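Local coordinates for dihydropyrimidinase (Dictyostelium discoideum, PDB 2FTW), which catalyses the reversible, zinc-dependent hydrolytic ring opening of dihydropyrimidines, the second step of reductive pyrimidine degradation, at residues A162-N165 with S166-T170; E173-H176 with I177-C181; E227-N230 with R231-I235. All blocks are in the same frame, centred on the assembly; numbering follows the deposited sequence.

Interaction 1 (A162-N165 with S166-T170)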
# COMPACT_ATOMS: atom_id res chain seq x y z
N ALA A 162 22.86 7.76 13.14
CA ALA A 162 24.01 7.92 12.28
C ALA A 162 25.24 8.33 13.09
O ALA A 162 25.20 8.32 14.33
CB ALA A 162 23.71 8.97 11.22
N TYR A 163 26.33 8.67 12.39
CA TYR A 163 27.59 9.15 13.00
C TYR A 163 28.23 8.08 13.87
O TYR A 163 28.35 8.23 15.09
CB TYR A 163 27.41 10.43 13.82
CG TYR A 163 26.78 11.58 13.08
CD1 TYR A 163 27.54 12.46 12.33
CD2 TYR A 163 25.41 11.81 13.16
CE1 TYR A 163 26.95 13.54 11.66
CE2 TYR A 163 24.81 12.87 12.50
CZ TYR A 163 25.58 13.73 11.75
OH TYR A 163 24.97 14.78 11.09
N LYS A 164 28.65 6.99 13.22
CA LYS A 164 29.40 5.94 13.87
C LYS A 164 30.69 6.52 14.42
O LYS A 164 31.24 7.49 13.87
CB LYS A 164 29.69 4.81 12.88
CG LYS A 164 30.36 3.58 13.49
CD LYS A 164 30.63 2.52 12.43
CE LYS A 164 31.33 1.31 13.00
NZ LYS A 164 30.56 0.70 14.12
N ASN A 165 31.17 5.94 15.51
CA ASN A 165 32.37 6.42 16.21
C ASN A 165 32.23 7.83 16.82
O ASN A 165 33.24 8.41 17.26
CB ASN A 165 33.61 6.37 15.29
CG ASN A 165 33.84 4.99 14.69
OD1 ASN A 165 33.68 3.97 15.36
ND2 ASN A 165 34.21 4.95 13.41
N SER A 166 31.03 8.39 16.85
CA SER A 166 30.80 9.62 17.63
C SER A 166 29.45 9.61 18.36
O SER A 166 29.38 9.05 19.45
CB SER A 166 31.01 10.89 16.78
OG SER A 166 29.94 11.15 15.90
N PHE A 167 28.39 10.17 17.78
CA PHE A 167 27.11 10.28 18.47
C PHE A 167 26.22 9.04 18.40
O PHE A 167 25.27 8.93 19.17
CB PHE A 167 26.29 11.45 17.93
CG PHE A 167 26.99 12.79 17.99
CD1 PHE A 167 28.05 13.03 18.88
CD2 PHE A 167 26.55 13.83 17.18
CE1 PHE A 167 28.66 14.27 18.93
CE2 PHE A 167 27.15 15.07 17.23
CZ PHE A 167 28.22 15.29 18.11
N MET A 168 26.52 8.12 17.49
CA MET A 168 25.63 6.99 17.23
C MET A 168 25.27 6.25 18.52
O MET A 168 26.13 6.03 19.37
CB MET A 168 26.27 6.03 16.24
CG MET A 168 25.35 4.91 15.79
SD MET A 168 26.06 3.89 14.47
CE MET A 168 25.09 2.41 14.70
N VAL A 169 24.01 5.87 18.64
CA VAL A 169 23.54 4.99 19.73
C VAL A 169 23.07 3.66 19.15
O VAL A 169 22.68 3.59 17.98
CB VAL A 169 22.41 5.63 20.63
CG1 VAL A 169 22.98 6.73 21.50
CG2 VAL A 169 21.25 6.17 19.79
N THR A 170 23.14 2.62 19.96
CA THR A 170 22.70 1.28 19.57
C THR A 170 21.22 1.11 19.88
O THR A 170 20.60 1.98 20.48
CB THR A 170 23.51 0.20 20.31
OG1 THR A 170 23.26 0.29 21.72
CG2 THR A 170 25.01 0.35 20.05
O HOH W 1 31.04 10.03 13.57
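Tyr163 swings its ring anti to its own carbonyl carbon (chi1 -55°), while Ser166 holds OG between its backbone N and carbonyl carbon (chi1 76°), and the two meet where Tyr163 CB lies 3.4 Å from Ser166 OG. The backbone here makes a type II beta turn from Tyr163 to Ser166, closed by a bond of 3.2 Å from Ser166 N to Tyr163 O. The same oxygen accepts a second bond, from Met168 N at 3.0 Å. The two donors arrive from opposite faces of the carbonyl plane, so Tyr163 O is clasped between them. Water 1 bridges the turn, donating to Lys164 O at 2.6 Å and lying 2.8 Å from Ser166 OG. Met168 runs alongside Lys164, and Met168 SD lies 4.1 Å from Lys164 CB. The rings of Tyr163 and Phe167 meet obliquely, with centroids 6.0 Å apart and planes at 50°; Phe160 meets both. Tyr163 also packs edge-to-face with the zinc ligand His191, its side chain about 5 Å from a zinc ion at the nearest atoms, and it probably binds substrate. Two amide donors on Tyr163 O, and the water joining Lys164 O to Ser166 OG, hold the turn together; this is consistent with a substrate-site tyrosine presented from a loop of defined form.

Interaction 2 (E173-H176 with I177-C181)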
# COMPACT_ATOMS: atom_id res chain seq x y z
N GLU A 173 20.63 1.12 23.73
CA GLU A 173 20.71 2.46 24.27
C GLU A 173 19.45 3.25 23.92
O GLU A 173 18.83 3.85 24.79
CB GLU A 173 21.95 3.19 23.76
CG GLU A 173 23.26 2.62 24.31
CD GLU A 173 24.49 3.29 23.72
OE1 GLU A 173 24.57 3.45 22.48
OE2 GLU A 173 25.40 3.65 24.51
N MET A 174 19.08 3.23 22.63
CA MET A 174 17.89 3.94 22.16
C MET A 174 16.66 3.48 22.94
O MET A 174 15.84 4.30 23.35
CB MET A 174 17.71 3.73 20.65
CG MET A 174 16.40 4.30 20.09
SD MET A 174 16.36 4.38 18.30
CE MET A 174 17.29 5.87 17.99
N TYR A 175 16.54 2.18 23.15
CA TYR A 175 15.45 1.66 23.97
C TYR A 175 15.35 2.36 25.33
O TYR A 175 14.30 2.86 25.68
CB TYR A 175 15.63 0.17 24.17
CG TYR A 175 14.61 -0.51 25.05
CD1 TYR A 175 13.29 -0.67 24.64
CD2 TYR A 175 14.98 -1.05 26.27
CE1 TYR A 175 12.36 -1.34 25.44
CE2 TYR A 175 14.07 -1.71 27.07
CZ TYR A 175 12.76 -1.86 26.65
OH TYR A 175 11.88 -2.53 27.48
N HIS A 176 16.46 2.38 26.07
CA HIS A 176 16.52 3.01 27.40
C HIS A 176 16.38 4.54 27.42
O HIS A 176 15.85 5.12 28.38
CB HIS A 176 17.81 2.56 28.11
CG HIS A 176 17.76 1.13 28.55
ND1 HIS A 176 18.55 0.15 27.99
CD2 HIS A 176 16.96 0.50 29.45
CE1 HIS A 176 18.26 -1.01 28.55
NE2 HIS A 176 17.30 -0.83 29.44
N ILE A 177 16.87 5.19 26.38
CA ILE A 177 16.69 6.64 26.21
C ILE A 177 15.20 7.01 26.03
O ILE A 177 14.72 8.00 26.61
CB ILE A 177 17.53 7.16 25.00
CG1 ILE A 177 19.03 7.05 25.32
CG2 ILE A 177 17.17 8.59 24.65
CD1 ILE A 177 19.97 7.20 24.10
N PHE A 178 14.49 6.20 25.25
CA PHE A 178 13.07 6.39 25.02
C PHE A 178 12.24 6.11 26.28
O PHE A 178 11.23 6.77 26.52
CB PHE A 178 12.57 5.47 23.89
CG PHE A 178 13.00 5.88 22.49
CD1 PHE A 178 13.69 7.06 22.23
CD2 PHE A 178 12.64 5.06 21.40
CE1 PHE A 178 14.06 7.39 20.90
CE2 PHE A 178 13.00 5.38 20.11
CZ PHE A 178 13.70 6.56 19.85
N LYS A 179 12.63 5.11 27.07
CA LYS A 179 11.96 4.84 28.35
C LYS A 179 12.12 6.01 29.30
O LYS A 179 11.23 6.33 30.05
CB LYS A 179 12.52 3.60 29.03
CG LYS A 179 12.14 2.32 28.37
CD LYS A 179 12.94 1.18 28.96
CE LYS A 179 12.34 0.68 30.26
NZ LYS A 179 13.25 -0.36 30.84
N ARG A 180 13.29 6.64 29.25
CA ARG A 180 13.59 7.78 30.11
C ARG A 180 12.79 8.99 29.66
O ARG A 180 12.20 9.71 30.47
CB ARG A 180 15.10 8.07 30.09
CG ARG A 180 15.57 9.14 31.06
CD ARG A 180 15.10 8.87 32.49
NE ARG A 180 15.73 9.82 33.41
CZ ARG A 180 15.37 10.01 34.67
NH1 ARG A 180 14.36 9.32 35.19
NH2 ARG A 180 16.01 10.91 35.41
N CYS A 181 12.73 9.18 28.35
CA CYS A 181 11.85 10.20 27.78
C CYS A 181 10.40 10.00 28.22
O CYS A 181 9.72 10.96 28.63
CB CYS A 181 11.94 10.19 26.26
SG CYS A 181 13.39 11.08 25.63
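Lys179 and His176 bury the most surface here, followed closely by Ile177; Lys179 and Ile177 reach back to the preceding turn, whereas His176 reaches forward to Lys179. Lys179 lays CD over one face of the Tyr175 ring, 4.0 Å from the ring centroid, a CH-pi contact offset toward the rim. A bend at chi3 (82°) then brings NZ obliquely beside the imidazole, at van der Waals range from both His176 CD2 and Tyr175 CE2. Tyr175 CD2 lies over the centre of one face of the His176 ring. Ile177 places CG1 anti to its carbonyl carbon (chi1 -68°), folding it back against the previous turn, 3.2 Å from Glu173 O. All this rides on regular alpha-helical i to i+4 bonding, such as Ile177 N to Glu173 O at 2.9 Å, within helix 171-184, one of the helices packed outside the (beta-alpha)8 barrel. On the buried flank Met174 and Phe178 lie side by side: Met174 CG stands over one face of the Phe178 ring, offset toward its rim, 3.8 Å from the centroid, and SD adds an oblique Met-aromatic contact. Phe178 also packs on Ala188 and Val190 of strand 188-190, whereas Tyr175 and His176 touch Glu200 of the second subunit.

Interaction 3 (E227-N230 with R231-I235)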
# COMPACT_ATOMS: atom_id res chain seq x y z
N GLU A 227 15.05 2.69 6.52
CA GLU A 227 15.27 1.57 7.43
C GLU A 227 15.39 2.05 8.88
O GLU A 227 14.71 1.52 9.78
CB GLU A 227 16.52 0.79 7.01
CG GLU A 227 16.73 -0.48 7.81
CD GLU A 227 17.28 -0.22 9.21
OE1 GLU A 227 18.36 0.41 9.30
OE2 GLU A 227 16.64 -0.65 10.20
N ALA A 228 16.25 3.04 9.10
CA ALA A 228 16.47 3.61 10.43
C ALA A 228 15.21 4.29 11.00
O ALA A 228 14.95 4.27 12.20
CB ALA A 228 17.65 4.59 10.39
N THR A 229 14.44 4.91 10.12
CA THR A 229 13.18 5.51 10.53
C THR A 229 12.27 4.38 11.03
O THR A 229 11.71 4.44 12.10
CB THR A 229 12.53 6.30 9.35
OG1 THR A 229 13.39 7.36 8.95
CG2 THR A 229 11.18 6.88 9.74
N ASN A 230 12.17 3.33 10.24
CA ASN A 230 11.38 2.17 10.62
C ASN A 230 11.74 1.59 11.98
O ASN A 230 10.86 1.27 12.78
CB ASN A 230 11.49 1.10 9.53
CG ASN A 230 10.48 -0.01 9.69
OD1 ASN A 230 9.28 0.25 9.83
ND2 ASN A 230 10.96 -1.25 9.68
N ARG A 231 13.03 1.46 12.25
CA ARG A 231 13.53 0.83 13.47
C ARG A 231 13.24 1.69 14.70
O ARG A 231 12.76 1.20 15.72
CB ARG A 231 15.03 0.53 13.31
CG ARG A 231 15.71 -0.10 14.50
CD ARG A 231 16.93 -0.95 14.06
NE ARG A 231 17.68 -0.32 12.96
CZ ARG A 231 18.69 0.53 13.10
NH1 ARG A 231 19.15 0.88 14.29
NH2 ARG A 231 19.27 1.04 12.02
N ALA A 232 13.50 2.99 14.58
CA ALA A 232 13.23 3.95 15.65
C ALA A 232 11.74 4.02 16.05
O ALA A 232 11.43 4.16 17.22
CB ALA A 232 13.72 5.34 15.23
N ILE A 233 10.84 3.92 15.08
CA ILE A 233 9.42 3.87 15.38
C ILE A 233 9.02 2.52 16.06
O ILE A 233 8.21 2.50 16.98
CB ILE A 233 8.56 4.09 14.12
CG1 ILE A 233 8.88 5.44 13.46
CG2 ILE A 233 7.10 4.06 14.49
CD1 ILE A 233 8.17 5.66 12.12
N VAL A 234 9.59 1.42 15.60
CA VAL A 234 9.26 0.11 16.19
C VAL A 234 9.66 0.04 17.67
O VAL A 234 8.93 -0.49 18.51
CB VAL A 234 9.92 -1.05 15.37
CG1 VAL A 234 9.97 -2.36 16.18
CG2 VAL A 234 9.17 -1.24 14.06
N ILE A 235 10.85 0.56 17.97
CA ILE A 235 11.35 0.63 19.35
C ILE A 235 10.49 1.58 20.18
O ILE A 235 10.11 1.27 21.31
CB ILE A 235 12.83 1.10 19.37
CG1 ILE A 235 13.72 0.04 18.70
CG2 ILE A 235 13.31 1.40 20.81
CD1 ILE A 235 15.16 0.48 18.47
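The backbone of 227-235 is regular alpha helix, with successive i to i+4 bonds such as Arg231 N to Glu227 O at 3.0 Å and Ala232 N to Ala228 O at 3.1 Å. One turn apart on this helix, Glu227 and Arg231 form a side-on, two-pronged salt bridge. Arg231 NH2 gives a nearly straight bond of 2.9 Å to Glu227 OE1 (176°), and Arg231 NE reaches Glu227 OE2 at 3.0 Å. Both oxygens use their syn lone pairs, and the carboxylate and guanidinium planes are only 10° apart, a fit that fixes the rotation of both groups. Bends of Glu227 at chi2 and of Arg231 at chi3 bring the two ends together. The pair is buried and has further partners: Asn194 bonds Glu227 OE1, Asp171 makes a salt bridge to Arg231 NH1, and Glu227 and Arg231 of the second subunit add long, weak ion pairs. On another flank, Thr229 CG2 lies beside Ile233 CD1 at 4.0 Å, both side chains pointing the same way. Helix 223-239 lies between helices 251-262 and 171-184: Thr229 and Ile233 pack on the first, Ile235 rests on the second, and Asn230 meets Asn230 of the second subunit.

How the interactions relate
Interaction 1 is a surface loop, interaction 2 a partly buried helix and interaction 3 a wholly buried one, and their chemistry differs. In the loop, backbone amides and a water shape a turn; in helix 171-184, methylene, sulfur and aromatic groups predominate; in helix 223-239, a buried two-pronged ion pair joins aliphatic packing. The loop leads directly into the helix of interaction 2, with Val169 CG1 touching Ile177 CD1 at 4.0 Å. The helices of interactions 2 and 3 pack together, Phe178 CE2 approaching Ala232 O to 3.5 Å. Interactions 1 and 3 do not touch. All three reach the second subunit, interaction 1 through Lys164 alone of its residues, and interaction 1 lies nearest the zinc ions.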